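Long-range contacts in imidazolonepropionase (Unidentified, PDB 2Q09), which hydrolyses a carbon-nitrogen bond of imidazolone-5-propanoate to give N-formimidoyl-L-glutamate, the third step of histidine degradation: residues C71-I76 with V138-G143; K170-A175 with A208-V213. All blocks are in the same frame, centred on the assembly; numbering follows the deposited sequence.

How the interactions relate
Following the chain from its N terminus, residues 71-76 take in the end of strand 63-73 and the loop that follows; a largely helical excursion then leads to strand 135-141, where interaction 1 closes the first loop at 138-143. Helix 148-164 carries the chain on to strand 168-176. From there helix 187-204 returns it to strand 210-213, and interaction 2 closes this second, shorter loop. The two loops follow one another, neither nested nor crossed. Together they tie four successive neighbouring strands of the amidohydrolase TIM barrel. Strands 135-141 and 168-176 are neighbours, so the contacts touch: Glu139 probably hydrogen-bonds to Thr172, and Ser142, whose OG also meets Glu151, to Leu174 N, while Leu174 packs on His74.

Interaction 1 (C71-I76 with V138-G143); sequences CHTHLI and VEIKSG. With FE (Fe (III) ion), chain B.
Lys141 runs across one face of each iron-binding histidine, His72 and His74. Its backbone N donates to Thr73 O (3.0 Å), and past that bond CB and CG skirt the same oxygen, CG at 3.2 Å. CD then sits over one face of the His74 ring, 3.9 Å from the centroid and toward the rim, while CE lies almost centrally over the His72 ring at 3.3 Å. The final bend (chi4 -58°) turns NZ to the syn lone pair of Glu139 OE2 at 2.7 Å; NZ also pairs with Asp212 and holds a water bound to Cys71 O. This is the His-X-His metal motif at the end of the first strand of an amidohydrolase TIM barrel: NE2 of each histidine binds iron, His242 and Asp317 add to the site, and His72 ND1 is hydrogen-bonded to Asp264. A long aliphatic chain with a charged tip suits a place against two ring faces and beside a carboxylate. Between the histidines, Thr73 turns the other way, OG1 donating to Glu139 O (2.7 Å) and N to Glu139 OE1 (3.1 Å), while Glu139 OE2 also meets Thr172 and Lys240. Beyond, Ile76 CD1 packs on Ile140 CG2 at 3.6 Å.

Interaction 2 (K170-A175 with A208-V213); sequences KTTLLA and ADAVDV
The carboxylate of Asp212 has the methyl CD1 of Leu174 over one face, 3.5 Å from CG and nearly above it, about equally far from both oxygens. On its anti side, and tilted from the plane, OD1 takes the N-H of Val213; it also has a weak bond with the iron ligand His242, while OD2 forms a salt bridge with Lys141. Asp209 presents the anti side of OD2 to Thr171 N, at 2.9 Å and 27° out of the carboxylate plane, with an almost straight N-H (167°). Its CG stands beside the backbone N (chi1 -63°), which carries the carboxylate across to the neighbouring strand.

Between these two aspartates the parallel strands are stitched by their backbones. Leu173 N donates to Ala210 O (2.8 Å), and Leu173 O accepts from Asp212 N (2.9 Å), the straightest bond of the contact. Near the N-terminal end the pairing is less regular: Asp209 N comes to Thr171 O from above the carbonyl plane at 3.0 Å. The strands belong to a beta-alpha-beta unit of the TIM barrel, crossing over through helix 187-204.

The branched Thr172 puts CG2 3.5 Å from Asp212 CB, and on the other side of the strand pair the short side chain of Ala208 brings its CB to Leu173 CB at 4.2 Å; Val211 packs against helix 222-234. Asp209 also pairs with Arg159. Lys170 NZ, joined to Glu360, remains beyond salt-bridge distance of Asp209, and a water spans that gap with a weak bond to NZ. Buried Asp212, with both oxygens given to polar partners and a leucine methyl over one face, is thus consistent with a second-shell carboxylate that orients the iron ligand His242 and the lysine lying against the histidine rings.

Interaction 1 (C71-I76 with V138-G143)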
# COMPACT_ATOMS: atom_id res chain seq x y z
N CYS A 71 -0.75 -0.53 1.41
CA CYS A 71 -0.77 -1.29 0.17
C CYS A 71 -0.51 -0.58 -1.16
O CYS A 71 -0.70 -1.18 -2.21
CB CYS A 71 -2.11 -2.03 0.06
SG CYS A 71 -3.59 -0.95 -0.10
N HIS A 72 -0.06 0.67 -1.11
CA HIS A 72 0.20 1.40 -2.35
C HIS A 72 1.24 2.50 -2.15
O HIS A 72 0.91 3.61 -1.75
CB HIS A 72 -1.11 2.00 -2.87
CG HIS A 72 -0.97 2.76 -4.16
ND1 HIS A 72 -1.78 2.52 -5.24
CD2 HIS A 72 -0.14 3.76 -4.53
CE1 HIS A 72 -1.46 3.35 -6.22
NE2 HIS A 72 -0.47 4.11 -5.81
N THR A 73 2.51 2.18 -2.41
CA THR A 73 3.54 3.21 -2.29
C THR A 73 4.57 3.15 -3.41
O THR A 73 4.71 2.14 -4.09
CB THR A 73 4.32 3.14 -0.94
OG1 THR A 73 5.44 2.26 -1.07
CG2 THR A 73 3.41 2.63 0.18
N HIS A 74 5.25 4.28 -3.59
CA HIS A 74 6.32 4.44 -4.57
C HIS A 74 7.47 5.01 -3.73
O HIS A 74 8.15 5.92 -4.18
CB HIS A 74 5.98 5.52 -5.62
CG HIS A 74 4.72 5.28 -6.40
ND1 HIS A 74 4.73 5.01 -7.75
CD2 HIS A 74 3.41 5.38 -6.05
CE1 HIS A 74 3.49 4.97 -8.21
NE2 HIS A 74 2.67 5.20 -7.20
N LEU A 75 7.70 4.47 -2.54
CA LEU A 75 8.74 5.03 -1.67
C LEU A 75 10.19 4.91 -2.13
O LEU A 75 11.08 5.54 -1.55
CB LEU A 75 8.60 4.49 -0.24
CG LEU A 75 8.90 3.03 0.09
CD1 LEU A 75 10.41 2.81 0.21
CD2 LEU A 75 8.21 2.68 1.41
N ILE A 76 10.44 4.10 -3.16
CA ILE A 76 11.79 3.96 -3.69
C ILE A 76 12.00 4.96 -4.83
O ILE A 76 11.32 4.88 -5.86
CB ILE A 76 12.05 2.54 -4.22
CG1 ILE A 76 12.23 1.57 -3.04
CG2 ILE A 76 13.28 2.53 -5.14
CD1 ILE A 76 12.47 0.11 -3.48
N VAL A 138 4.32 -3.39 3.82
CA VAL A 138 4.25 -2.27 2.90
C VAL A 138 4.44 -2.76 1.47
O VAL A 138 5.21 -3.68 1.21
CB VAL A 138 5.34 -1.20 3.21
CG1 VAL A 138 6.75 -1.82 3.13
CG2 VAL A 138 5.24 -0.04 2.23
N GLU A 139 3.69 -2.17 0.54
CA GLU A 139 3.79 -2.52 -0.87
C GLU A 139 4.63 -1.43 -1.53
O GLU A 139 4.38 -0.23 -1.32
CB GLU A 139 2.40 -2.55 -1.52
CG GLU A 139 2.40 -3.01 -2.99
CD GLU A 139 2.18 -1.86 -3.97
OE1 GLU A 139 2.42 -0.68 -3.61
OE2 GLU A 139 1.77 -2.15 -5.12
N ILE A 140 5.63 -1.84 -2.31
CA ILE A 140 6.50 -0.89 -2.99
C ILE A 140 6.52 -1.17 -4.49
O ILE A 140 6.74 -2.31 -4.92
CB ILE A 140 7.94 -0.98 -2.43
CG1 ILE A 140 7.91 -0.69 -0.92
CG2 ILE A 140 8.84 0.03 -3.14
CD1 ILE A 140 9.28 -0.84 -0.24
N LYS A 141 6.28 -0.13 -5.28
CA LYS A 141 6.25 -0.28 -6.73
C LYS A 141 7.55 0.17 -7.39
O LYS A 141 8.36 0.88 -6.79
CB LYS A 141 5.12 0.56 -7.31
CG LYS A 141 3.77 0.36 -6.63
CD LYS A 141 2.78 1.44 -7.04
CE LYS A 141 1.48 1.33 -6.24
NZ LYS A 141 0.85 -0.02 -6.43
N SER A 142 7.76 -0.29 -8.63
CA SER A 142 8.92 0.13 -9.40
C SER A 142 8.30 1.31 -10.16
O SER A 142 7.54 2.07 -9.57
CB SER A 142 9.37 -0.99 -10.36
OG SER A 142 8.34 -1.40 -11.24
N GLY A 143 8.61 1.49 -11.44
CA GLY A 143 7.99 2.59 -12.16
C GLY A 143 8.77 3.87 -12.37
O GLY A 143 8.29 4.77 -13.05
FE FE B . 0.63 5.58 -6.99
O HOH W 1 -1.33 -0.85 -4.90
O HOH W 2 6.80 4.78 -9.45
O HOH W 3 10.76 2.79 -7.64
O HOH W 4 -0.25 7.80 -7.48

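Interaction 2 (K170-A175 with A208-V213)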
# COMPACT_ATOMS: atom_id res chain seq x y z
N LYS A 170 5.88 -6.23 -0.18
CA LYS A 170 5.27 -6.84 -1.34
C LYS A 170 5.75 -5.95 -2.49
O LYS A 170 5.68 -4.72 -2.40
CB LYS A 170 3.75 -6.79 -1.25
CG LYS A 170 3.17 -7.50 -0.03
CD LYS A 170 3.48 -8.99 -0.01
CE LYS A 170 2.77 -9.75 -1.12
NZ LYS A 170 2.94 -11.21 -0.96
N THR A 171 6.26 -6.56 -3.55
CA THR A 171 6.75 -5.78 -4.67
C THR A 171 5.77 -5.74 -5.82
O THR A 171 5.04 -6.71 -6.05
CB THR A 171 8.09 -6.33 -5.19
OG1 THR A 171 7.91 -7.69 -5.61
CG2 THR A 171 9.15 -6.28 -4.09
N THR A 172 5.78 -4.64 -6.55
CA THR A 172 4.88 -4.49 -7.68
C THR A 172 5.60 -3.85 -8.85
O THR A 172 6.19 -2.78 -8.73
CB THR A 172 3.66 -3.62 -7.30
OG1 THR A 172 2.95 -4.25 -6.22
CG2 THR A 172 2.73 -3.48 -8.49
N LEU A 173 5.56 -4.53 -10.00
CA LEU A 173 6.20 -4.02 -11.20
C LEU A 173 5.31 -2.97 -11.86
O LEU A 173 4.22 -3.29 -12.32
CB LEU A 173 6.44 -5.17 -12.19
CG LEU A 173 7.09 -4.74 -13.51
CD1 LEU A 173 8.52 -4.32 -13.25
CD2 LEU A 173 7.06 -5.91 -14.50
N LEU A 174 5.78 -1.73 -11.89
CA LEU A 174 5.02 -0.65 -12.49
C LEU A 174 5.80 -0.02 -13.64
O LEU A 174 6.00 1.19 -13.67
CB LEU A 174 4.70 0.41 -11.44
CG LEU A 174 3.85 1.61 -11.86
CD1 LEU A 174 2.45 1.15 -12.24
CD2 LEU A 174 3.78 2.62 -10.72
N ALA A 175 6.25 -0.85 -14.58
CA ALA A 175 7.00 -0.35 -15.73
C ALA A 175 6.09 0.49 -16.61
O ALA A 175 6.56 1.38 -17.33
CB ALA A 175 7.58 -1.52 -16.52
N ALA A 208 8.88 -9.83 -8.67
CA ALA A 208 7.58 -9.15 -8.64
C ALA A 208 6.43 -9.98 -8.09
O ALA A 208 6.18 -11.09 -8.55
CB ALA A 208 7.23 -8.65 -10.04
N ASP A 209 5.72 -9.44 -7.11
CA ASP A 209 4.57 -10.13 -6.53
C ASP A 209 3.31 -9.74 -7.29
O ASP A 209 2.30 -10.44 -7.22
CB ASP A 209 4.41 -9.77 -5.04
CG ASP A 209 5.60 -10.22 -4.22
OD1 ASP A 209 6.06 -11.36 -4.42
OD2 ASP A 209 6.06 -9.43 -3.36
N ALA A 210 3.38 -8.63 -8.02
CA ALA A 210 2.23 -8.16 -8.79
C ALA A 210 2.65 -7.19 -9.89
O ALA A 210 3.80 -6.73 -9.91
CB ALA A 210 1.22 -7.48 -7.86
N VAL A 211 1.72 -6.91 -10.80
CA VAL A 211 1.96 -5.99 -11.91
C VAL A 211 0.90 -4.89 -11.88
O VAL A 211 -0.29 -5.17 -11.76
CB VAL A 211 1.90 -6.71 -13.28
CG1 VAL A 211 2.11 -5.71 -14.41
CG2 VAL A 211 2.96 -7.79 -13.33
N ASP A 212 1.35 -3.64 -12.01
CA ASP A 212 0.50 -2.45 -11.95
C ASP A 212 0.57 -1.70 -13.28
O ASP A 212 1.49 -1.92 -14.07
CB ASP A 212 1.00 -1.56 -10.81
CG ASP A 212 -0.01 -0.51 -10.36
OD1 ASP A 212 -1.00 -0.25 -11.07
OD2 ASP A 212 0.22 0.07 -9.28
N VAL A 213 -0.38 -0.80 -13.51
CA VAL A 213 -0.43 -0.01 -14.74
C VAL A 213 -1.08 1.35 -14.53
O VAL A 213 -2.06 1.48 -13.80
CB VAL A 213 -1.23 -0.74 -15.84
CG1 VAL A 213 -1.40 0.18 -17.04
CG2 VAL A 213 -0.53 -2.02 -16.26
O HOH W 5 6.28 -10.95 -0.48